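Local coordinates for Endoglucanase(Endo-1,4-beta-glucanase)protein (Pseudomonas stutzeri, PDB 6R2J) that probably cuts internal beta-1,4 links of cellulose-like glucans, as a glycoside hydrolase of family 5, and is captured here with cellobiose bound, at residues L54-F59 with I202-L207; D2-D7 with G91-L96. One frame throughout, in Å; residues are numbered along the deposited sequence.

Contact 1 (L54-F59 with I202-L207); sequences LIRFPF and IYEAHL. With BGC (beta-D-glucopyranose), chain E.
Glu-204 OE2 is gripped from two directions: His-206 gives it an N-H from its own strand, and Arg-56 brings a positive charge from across the barrel. The histidine bond is the more directed. His-206 NE2 lies 3.0 Å from Glu-204 OE2, the N-H...O angle is 152°, and the oxygen sits almost in the imidazole plane, although the nitrogen meets the carboxylate from above its plane. Arg-56 NE comes within 3.2 Å of the same Glu-204 OE2, but the oxygen lies over a face of the guanidinium, and the two planes are 75° apart. This is therefore a salt bridge of charge alone, with no N-H aimed at the acid.

Over that same face, the edge of the His-206 ring approaches NH2 nearly at a right angle, without a hydrogen bond. Arginine suits this place because its long arm, with CG anti to the backbone N (chi1 177°) and extended as far as NE, meets the extended Glu-204 part-way between strands, their CA atoms being 11.7 Å apart. The guanidinium also forms salt bridges with Asp-140, Glu-175 and Glu-252 and hydrogen bonds with Asn-17 and Asn-143. His-206 ND1 bonds Glu-144, making the ring a bridge between two glutamates. A leucine in place of His-206 takes away both ring nitrogens, and would probably leave Glu-204 OE2 with only the Arg-56 charge here and Glu-144 without its imidazole mate. A buried charge network inside the barrel, leading to the glycan pocket at the C-terminal ends of the strands, where His-206 lies, fits the family 5 (beta/alpha)8 fold.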
ATOM      1  N   LEU A  54      -6.834   2.235  -9.116  1.00  9.98           N
ATOM      2  CA  LEU A  54      -5.772   1.655  -8.311  1.00 11.00           C
ATOM      3  C   LEU A  54      -6.268   1.429  -6.888  1.00  9.48           C
ATOM      4  O   LEU A  54      -6.849   2.331  -6.270  1.00 10.57           O
ATOM      5  CB  LEU A  54      -4.552   2.586  -8.328  1.00 10.55           C
ATOM      6  CG  LEU A  54      -3.278   2.198  -7.579  1.00 10.84           C
ATOM      7  CD1 LEU A  54      -2.656   1.010  -8.309  1.00  9.10           C
ATOM      8  CD2 LEU A  54      -2.307   3.351  -7.423  1.00 10.72           C
ATOM      9  N   ILE A  55      -6.021   0.230  -6.375  1.00  8.90           N
ATOM     10  CA  ILE A  55      -6.435  -0.173  -5.044  1.00  9.35           C
ATOM     11  C   ILE A  55      -5.264  -0.882  -4.369  1.00  8.24           C
ATOM     12  O   ILE A  55      -4.646  -1.779  -4.949  1.00  7.29           O
ATOM     13  CB  ILE A  55      -7.647  -1.122  -5.097  1.00 10.03           C
ATOM     14  CG1 ILE A  55      -8.808  -0.455  -5.839  1.00 12.36           C
ATOM     15  CG2 ILE A  55      -8.039  -1.572  -3.685  1.00 10.01           C
ATOM     16  CD1 ILE A  55      -9.525   0.593  -5.035  1.00 15.22           C
ATOM     17  N   ARG A  56      -4.967  -0.477  -3.138  1.00  8.45           N
ATOM     18  CA  ARG A  56      -4.063  -1.205  -2.263  1.00  8.80           C
ATOM     19  C   ARG A  56      -4.915  -1.912  -1.220  1.00  7.93           C
ATOM     20  O   ARG A  56      -5.755  -1.282  -0.565  1.00  6.91           O
ATOM     21  CB  ARG A  56      -3.036  -0.285  -1.593  1.00  9.34           C
ATOM     22  CG  ARG A  56      -2.113  -1.051  -0.582  1.00  8.92           C
ATOM     23  CD  ARG A  56      -1.016  -0.123  -0.183  1.00  8.15           C
ATOM     24  NE  ARG A  56       0.016  -0.607   0.737  1.00  7.39           N
ATOM     25  CZ  ARG A  56       0.045  -0.382   2.044  1.00  6.67           C
ATOM     26  NH1 ARG A  56      -0.944   0.267   2.648  1.00  6.90           N
ATOM     27  NH2 ARG A  56       1.094  -0.784   2.745  1.00  6.05           N
ATOM     28  N   PHE A  57      -4.725  -3.214  -1.073  1.00  7.74           N
ATOM     29  CA  PHE A  57      -5.606  -3.988  -0.204  1.00  6.65           C
ATOM     30  C   PHE A  57      -4.846  -4.728   0.885  1.00  6.96           C
ATOM     31  O   PHE A  57      -4.270  -5.800   0.619  1.00  6.70           O
ATOM     32  CB  PHE A  57      -6.448  -4.965  -1.016  1.00  5.07           C
ATOM     33  CG  PHE A  57      -7.518  -5.614  -0.202  1.00  4.37           C
ATOM     34  CD1 PHE A  57      -8.651  -4.894   0.146  1.00  5.82           C
ATOM     35  CD2 PHE A  57      -7.373  -6.898   0.279  1.00  6.04           C
ATOM     36  CE1 PHE A  57      -9.668  -5.449   0.923  1.00  7.09           C
ATOM     37  CE2 PHE A  57      -8.378  -7.455   1.097  1.00  8.10           C
ATOM     38  CZ  PHE A  57      -9.528  -6.734   1.393  1.00  8.05           C
ATOM     39  N   PRO A  58      -4.845  -4.216   2.131  1.00  8.17           N
ATOM     40  CA  PRO A  58      -4.181  -4.937   3.234  1.00  9.26           C
ATOM     41  C   PRO A  58      -4.907  -6.223   3.659  1.00  7.46           C
ATOM     42  O   PRO A  58      -6.143  -6.293   3.723  1.00  7.33           O
ATOM     43  CB  PRO A  58      -4.146  -3.906   4.379  1.00  9.78           C
ATOM     44  CG  PRO A  58      -4.372  -2.554   3.713  1.00  8.67           C
ATOM     45  CD  PRO A  58      -5.249  -2.839   2.514  1.00  7.84           C
ATOM     46  N   PHE A  59      -4.102  -7.237   3.976  1.00  7.46           N
ATOM     47  CA  PHE A  59      -4.513  -8.472   4.613  1.00  6.12           C
ATOM     48  C   PHE A  59      -3.373  -8.826   5.563  1.00  8.34           C
ATOM     49  O   PHE A  59      -2.276  -8.224   5.522  1.00  8.31           O
ATOM     50  CB  PHE A  59      -4.818  -9.512   3.540  1.00  5.23           C
ATOM     51  CG  PHE A  59      -3.593 -10.039   2.879  1.00  6.28           C
ATOM     52  CD1 PHE A  59      -2.991  -9.329   1.863  1.00  6.25           C
ATOM     53  CD2 PHE A  59      -2.985 -11.209   3.345  1.00  6.70           C
ATOM     54  CE1 PHE A  59      -1.829  -9.799   1.270  1.00  7.14           C
ATOM     55  CE2 PHE A  59      -1.830 -11.680   2.787  1.00  6.92           C
ATOM     56  CZ  PHE A  59      -1.255 -10.993   1.729  1.00  7.97           C
ATOM     57  N   ILE A 202       9.060  -2.084  -7.382  1.00  9.48           N
ATOM     58  CA  ILE A 202       8.831  -0.675  -7.066  1.00 10.80           C
ATOM     59  C   ILE A 202       8.997  -0.509  -5.560  1.00  9.69           C
ATOM     60  O   ILE A 202       8.568  -1.357  -4.774  1.00  9.86           O
ATOM     61  CB  ILE A 202       7.452  -0.181  -7.566  1.00 11.71           C
ATOM     62  CG1 ILE A 202       7.402  -0.373  -9.091  1.00 11.91           C
ATOM     63  CG2 ILE A 202       7.217   1.241  -7.145  1.00 11.50           C
ATOM     64  CD1 ILE A 202       5.967  -0.369  -9.684  1.00 13.69           C
ATOM     65  N   TYR A 203       9.615   0.601  -5.168  1.00  9.42           N
ATOM     66  CA  TYR A 203       9.856   0.920  -3.766  1.00 10.28           C
ATOM     67  C   TYR A 203       8.748   1.822  -3.274  1.00 10.07           C
ATOM     68  O   TYR A 203       8.186   2.614  -4.027  1.00 12.24           O
ATOM     69  CB  TYR A 203      11.209   1.570  -3.567  1.00 10.61           C
ATOM     70  CG  TYR A 203      12.298   0.576  -3.828  1.00 10.90           C
ATOM     71  CD1 TYR A 203      12.785   0.393  -5.117  1.00 11.31           C
ATOM     72  CD2 TYR A 203      12.802  -0.231  -2.800  1.00 10.67           C
ATOM     73  CE1 TYR A 203      13.774  -0.524  -5.377  1.00 10.89           C
ATOM     74  CE2 TYR A 203      13.819  -1.144  -3.045  1.00 11.55           C
ATOM     75  CZ  TYR A 203      14.300  -1.288  -4.340  1.00 11.40           C
ATOM     76  OH  TYR A 203      15.312  -2.187  -4.625  1.00 11.61           O
ATOM     77  N   GLU A 204       8.393   1.653  -2.018  1.00  9.54           N
ATOM     78  CA  GLU A 204       7.144   2.201  -1.523  1.00  8.54           C
ATOM     79  C   GLU A 204       7.386   2.715  -0.122  1.00  8.28           C
ATOM     80  O   GLU A 204       7.858   1.966   0.740  1.00  8.24           O
ATOM     81  CB  GLU A 204       6.041   1.149  -1.415  1.00  7.55           C
ATOM     82  CG  GLU A 204       4.913   1.629  -0.500  1.00  8.72           C
ATOM     83  CD  GLU A 204       3.797   0.588  -0.346  1.00  8.53           C
ATOM     84  OE1 GLU A 204       3.892  -0.528  -0.932  1.00  9.42           O
ATOM     85  OE2 GLU A 204       2.834   0.888   0.381  1.00  8.58           O
ATOM     86  N   ALA A 205       6.994   3.969   0.101  1.00  9.38           N
ATOM     87  CA  ALA A 205       7.069   4.642   1.387  1.00  9.90           C
ATOM     88  C   ALA A 205       5.688   5.178   1.738  1.00  9.47           C
ATOM     89  O   ALA A 205       4.802   5.301   0.877  1.00  7.34           O
ATOM     90  CB  ALA A 205       8.042   5.831   1.372  1.00  9.74           C
ATOM     91  N   HIS A 206       5.555   5.542   3.022  1.00 10.05           N
ATOM     92  CA  HIS A 206       4.358   6.109   3.624  1.00  9.29           C
ATOM     93  C   HIS A 206       4.694   7.492   4.132  1.00  7.87           C
ATOM     94  O   HIS A 206       5.848   7.789   4.443  1.00  8.31           O
ATOM     95  CB  HIS A 206       3.864   5.222   4.766  1.00  8.74           C
ATOM     96  CG  HIS A 206       3.422   3.877   4.287  1.00  9.38           C
ATOM     97  ND1 HIS A 206       3.064   2.850   5.126  1.00  9.95           N
ATOM     98  CD2 HIS A 206       3.300   3.386   3.029  1.00  9.60           C
ATOM     99  CE1 HIS A 206       2.749   1.785   4.409  1.00 10.03           C
ATOM    100  NE2 HIS A 206       2.843   2.097   3.134  1.00  8.34           N
ATOM    101  N   LEU A 207       3.679   8.344   4.188  1.00  8.11           N
ATOM    102  CA  LEU A 207       3.927   9.739   4.516  1.00 11.11           C
ATOM    103  C   LEU A 207       2.664  10.364   5.081  1.00 12.42           C
ATOM    104  O   LEU A 207       1.635  10.404   4.408  1.00 12.87           O
ATOM    105  CB  LEU A 207       4.389  10.497   3.254  1.00 12.18           C
ATOM    106  CG  LEU A 207       4.771  11.987   3.314  1.00 12.61           C
ATOM    107  CD1 LEU A 207       5.673  12.292   2.090  1.00 11.24           C
ATOM    108  CD2 LEU A 207       3.543  12.888   3.390  1.00 13.11           C
TER
HETATM  109  C2  BGC E   2       6.494   6.619  10.324  0.71 15.36           C
HETATM  110  C3  BGC E   2       6.522   6.345   8.854  0.71 10.56           C
HETATM  111  C4  BGC E   2       5.187   5.733   8.581  0.71 11.69           C
HETATM  112  C5  BGC E   2       4.030   6.197   9.408  0.71 33.08           C
HETATM  113  C6  BGC E   2       2.871   5.443   8.828  0.71  7.08           C
HETATM  114  C1  BGC E   2       5.248   6.916  11.197  0.71 20.14           C
HETATM  115  O2  BGC E   2       7.673   7.488  10.572  0.71 19.35           O
HETATM  116  O3  BGC E   2       7.573   5.448   8.476  0.71 51.96           O
HETATM  117  O4  BGC E   2       5.176   5.938   7.187  0.71 18.47           O
HETATM  118  O5  BGC E   2       4.317   5.816  10.837  0.71 20.05           O
HETATM  119  O6  BGC E   2       1.815   5.447   9.825  0.71 17.58           O

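Contact 2 (D2-D7 with G91-L96)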
ATOM      1  N   ASP A   2       2.239  -3.356 -16.457  1.00 30.98           N
ATOM      2  CA  ASP A   2       0.807  -3.359 -16.768  1.00 29.06           C
ATOM      3  C   ASP A   2       0.050  -2.461 -15.801  1.00 25.13           C
ATOM      4  O   ASP A   2      -1.017  -2.844 -15.301  1.00 23.26           O
ATOM      5  CB  ASP A   2       0.234  -4.771 -16.705  1.00 30.94           C
ATOM      6  CG  ASP A   2       0.956  -5.706 -17.625  1.00 33.26           C
ATOM      7  OD1 ASP A   2       1.912  -5.223 -18.288  1.00 32.82           O
ATOM      8  OD2 ASP A   2       0.578  -6.906 -17.674  1.00 34.61           O
ATOM      9  N   TRP A   3       0.591  -1.265 -15.550  1.00 22.84           N
ATOM     10  CA  TRP A   3      -0.045  -0.329 -14.645  1.00 19.07           C
ATOM     11  C   TRP A   3      -1.386   0.116 -15.221  1.00 17.84           C
ATOM     12  O   TRP A   3      -1.497   0.337 -16.433  1.00 18.45           O
ATOM     13  CB  TRP A   3       0.853   0.887 -14.436  1.00 16.60           C
ATOM     14  CG  TRP A   3       0.549   1.564 -13.166  1.00 15.23           C
ATOM     15  CD1 TRP A   3      -0.306   2.611 -12.975  1.00 15.10           C
ATOM     16  CD2 TRP A   3       1.069   1.225 -11.883  1.00 13.73           C
ATOM     17  NE1 TRP A   3      -0.374   2.923 -11.647  1.00 13.96           N
ATOM     18  CE2 TRP A   3       0.476   2.105 -10.950  1.00 13.84           C
ATOM     19  CE3 TRP A   3       1.983   0.264 -11.427  1.00 12.97           C
ATOM     20  CZ2 TRP A   3       0.777   2.070  -9.588  1.00 13.03           C
ATOM     21  CZ3 TRP A   3       2.292   0.238 -10.065  1.00 13.14           C
ATOM     22  CH2 TRP A   3       1.684   1.143  -9.165  1.00 13.60           C
ATOM     23  N   PRO A   4      -2.417   0.247 -14.391  1.00 15.78           N
ATOM     24  CA  PRO A   4      -3.726   0.679 -14.917  1.00 14.95           C
ATOM     25  C   PRO A   4      -3.612   2.058 -15.550  1.00 13.36           C
ATOM     26  O   PRO A   4      -2.782   2.880 -15.147  1.00 11.97           O
ATOM     27  CB  PRO A   4      -4.640   0.688 -13.683  1.00 14.99           C
ATOM     28  CG  PRO A   4      -3.697   0.693 -12.496  1.00 14.99           C
ATOM     29  CD  PRO A   4      -2.418   0.019 -12.930  1.00 15.11           C
ATOM     30  N   VAL A   5      -4.417   2.277 -16.589  1.00 13.28           N
ATOM     31  CA  VAL A   5      -4.389   3.510 -17.367  1.00 12.47           C
ATOM     32  C   VAL A   5      -5.720   4.226 -17.184  1.00 13.76           C
ATOM     33  O   VAL A   5      -6.747   3.607 -16.904  1.00 15.49           O
ATOM     34  CB  VAL A   5      -4.097   3.275 -18.866  1.00 14.18           C
ATOM     35  CG1 VAL A   5      -2.736   2.658 -19.074  1.00 13.26           C
ATOM     36  CG2 VAL A   5      -5.189   2.422 -19.452  1.00 18.21           C
ATOM     37  N   ASN A   6      -5.686   5.550 -17.313  1.00 13.87           N
ATOM     38  CA  ASN A   6      -6.890   6.360 -17.311  1.00 16.29           C
ATOM     39  C   ASN A   6      -7.511   6.371 -18.705  1.00 17.20           C
ATOM     40  O   ASN A   6      -6.827   6.209 -19.714  1.00 17.38           O
ATOM     41  CB  ASN A   6      -6.570   7.798 -16.904  1.00 17.35           C
ATOM     42  CG  ASN A   6      -6.182   7.926 -15.472  1.00 17.40           C
ATOM     43  OD1 ASN A   6      -6.382   7.028 -14.653  1.00 17.80           O
ATOM     44  ND2 ASN A   6      -5.612   9.057 -15.157  1.00 18.72           N
ATOM     45  N   ASP A   7      -8.814   6.628 -18.755  1.00 19.98           N
ATOM     46  CA  ASP A   7      -9.532   6.608 -20.038  1.00 26.03           C
ATOM     47  C   ASP A   7      -9.039   7.693 -21.006  1.00 25.65           C
ATOM     48  O   ASP A   7      -8.774   7.423 -22.185  1.00 26.37           O
ATOM     49  CB  ASP A   7     -11.040   6.725 -19.774  1.00 29.70           C
ATOM     50  CG  ASP A   7     -11.614   5.460 -19.139  1.00 33.83           C
ATOM     51  OD1 ASP A   7     -10.874   4.452 -19.132  1.00 35.09           O
ATOM     52  OD2 ASP A   7     -12.768   5.466 -18.644  1.00 35.87           O
ATOM     53  N   GLY A  91     -12.621  -2.551 -13.798  1.00 13.20           N
ATOM     54  CA  GLY A  91     -11.497  -1.891 -14.439  1.00 11.70           C
ATOM     55  C   GLY A  91     -10.399  -1.440 -13.519  1.00 10.45           C
ATOM     56  O   GLY A  91      -9.635  -0.549 -13.898  1.00 10.45           O
ATOM     57  N   GLN A  92     -10.276  -2.058 -12.340  1.00 10.10           N
ATOM     58  CA  GLN A  92      -9.260  -1.729 -11.344  1.00 10.15           C
ATOM     59  C   GLN A  92      -8.218  -2.849 -11.213  1.00 10.41           C
ATOM     60  O   GLN A  92      -8.463  -4.016 -11.537  1.00 11.94           O
ATOM     61  CB  GLN A  92      -9.901  -1.466  -9.963  1.00 10.37           C
ATOM     62  CG  GLN A  92     -10.754  -0.220  -9.891  1.00 12.03           C
ATOM     63  CD  GLN A  92     -11.877  -0.281  -8.874  1.00 11.70           C
ATOM     64  OE1 GLN A  92     -12.351  -1.344  -8.470  1.00 11.14           O
ATOM     65  NE2 GLN A  92     -12.316   0.880  -8.462  1.00 12.08           N
ATOM     66  N   LYS A  93      -7.046  -2.485 -10.689  1.00  9.67           N
ATOM     67  CA  LYS A  93      -5.998  -3.450 -10.379  0.79 10.00           C
ATOM     68  C   LYS A  93      -5.535  -3.223  -8.943  1.00  9.27           C
ATOM     69  O   LYS A  93      -5.511  -2.093  -8.444  1.00  9.17           O
ATOM     70  CB  LYS A  93      -4.852  -3.390 -11.388  0.79 12.71           C
ATOM     71  CG  LYS A  93      -5.323  -3.673 -12.830  0.79 13.64           C
ATOM     72  CD  LYS A  93      -4.155  -3.773 -13.811  0.79 16.20           C
ATOM     73  CE  LYS A  93      -4.656  -3.947 -15.241  0.79 16.80           C
ATOM     74  NZ  LYS A  93      -3.586  -3.896 -16.291  0.79 16.57           N
ATOM     75  N   VAL A  94      -5.198  -4.315  -8.275  1.00  9.40           N
ATOM     76  CA  VAL A  94      -5.054  -4.329  -6.827  1.00  8.27           C
ATOM     77  C   VAL A  94      -3.624  -4.665  -6.434  1.00  6.72           C
ATOM     78  O   VAL A  94      -2.998  -5.562  -7.003  1.00  7.11           O
ATOM     79  CB  VAL A  94      -6.041  -5.341  -6.199  1.00  9.70           C
ATOM     80  CG1 VAL A  94      -5.837  -5.461  -4.701  1.00 10.13           C
ATOM     81  CG2 VAL A  94      -7.485  -4.955  -6.572  1.00 11.76           C
ATOM     82  N   ILE A  95      -3.135  -3.960  -5.422  1.00  6.04           N
ATOM     83  CA  ILE A  95      -1.898  -4.296  -4.732  1.00  7.61           C
ATOM     84  C   ILE A  95      -2.305  -5.034  -3.465  1.00  7.75           C
ATOM     85  O   ILE A  95      -2.846  -4.442  -2.527  1.00  8.09           O
ATOM     86  CB  ILE A  95      -1.063  -3.034  -4.432  1.00  7.52           C
ATOM     87  CG1 ILE A  95      -0.779  -2.264  -5.749  1.00  7.19           C
ATOM     88  CG2 ILE A  95       0.296  -3.340  -3.734  1.00  6.29           C
ATOM     89  CD1 ILE A  95       0.040  -1.028  -5.590  1.00  7.30           C
ATOM     90  N   LEU A  96      -2.032  -6.334  -3.440  1.00  7.83           N
ATOM     91  CA  LEU A  96      -2.208  -7.107  -2.220  1.00  7.84           C
ATOM     92  C   LEU A  96      -1.082  -6.803  -1.237  1.00  6.87           C
ATOM     93  O   LEU A  96       0.097  -6.954  -1.559  1.00  7.24           O
ATOM     94  CB  LEU A  96      -2.258  -8.602  -2.517  1.00  7.91           C
ATOM     95  CG  LEU A  96      -3.482  -9.014  -3.340  1.00 10.74           C
ATOM     96  CD1 LEU A  96      -3.449 -10.523  -3.517  1.00 12.71           C
ATOM     97  CD2 LEU A  96      -4.781  -8.579  -2.712  1.00 10.55           C
TER
HETATM   98  O   HOH W   1      -3.362  -1.489 -17.674  1.00 32.88           O
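Pro-4 and Lys-93 mark the closest backbone approach, their CA atoms 6.5 Å apart, where the irregular N-terminal segment 2-7 passes the start of strand 93-98. Gly-91, with its positive phi, closes helix 74-89 in a Schellman motif, and the chain then turns into that strand.

Lys-93 supplies the main link. Its chain runs extended beyond CG and carries the ammonium out to the backbone of Asp-2, where NZ donates to Asp-2 O at 2.9 Å. The C=O...N angle is 137° and the donor is tilted 34° from the carbonyl plane. A water joins the same ammonium to the next carbonyl: it accepts from Lys-93 NZ at 2.8 Å and donates to Trp-3 O at 2.9 Å. Lysine suits the site because its methylenes can lie against proline on the way, Lys-93 CD 4.3 Å from Pro-4 CD, while its ammonium reaches a backbone carbonyl.

Pro-4 CD lies over one face of the Trp-3 indole, 3.2 Å from its plane and displaced to the margin of the rings. The indole's far corner reaches inward, Trp-3 CH2 lying 4.5 Å from Ile-95 CD1, among Leu-54, Leu-137, Pro-279 and Ile-321, while NE1 bonds Ala-12 O. The Trp-3 indole appears to cover the N-terminal end of the barrel interior. One ammonium holds Asp-2 O directly and Trp-3 O through a water, so in this one of two deposited conformers the tether rests on main-chain oxygens; the other may not keep it. The Asp-2 carboxylate, not in contact with NZ, would probably add at most a mild attraction.

In the fold
The two contacts interleave along the chain, in the order 2-7, 54-59, 91-96, 202-207, and their centres lie about 13 Å apart. They share the eight-stranded parallel barrel: strands 54-59 and 93-98 are neighbours, joined by probable hydrogen bonds from Ile-95 N to Ile-55 O (2.7 Å) and from Phe-57 N to Ile-95 O (2.7 Å). Contact 1 spans the barrel interior, whereas the centre of contact 2 is about 14 Å from the centre of the chain, at the N-terminal end of the strands. Trp-3 and Ile-202 pack together between them. One barrel thus carries a polar core leading to the sugar pocket and an apolar end that the N-terminal segment appears to cover.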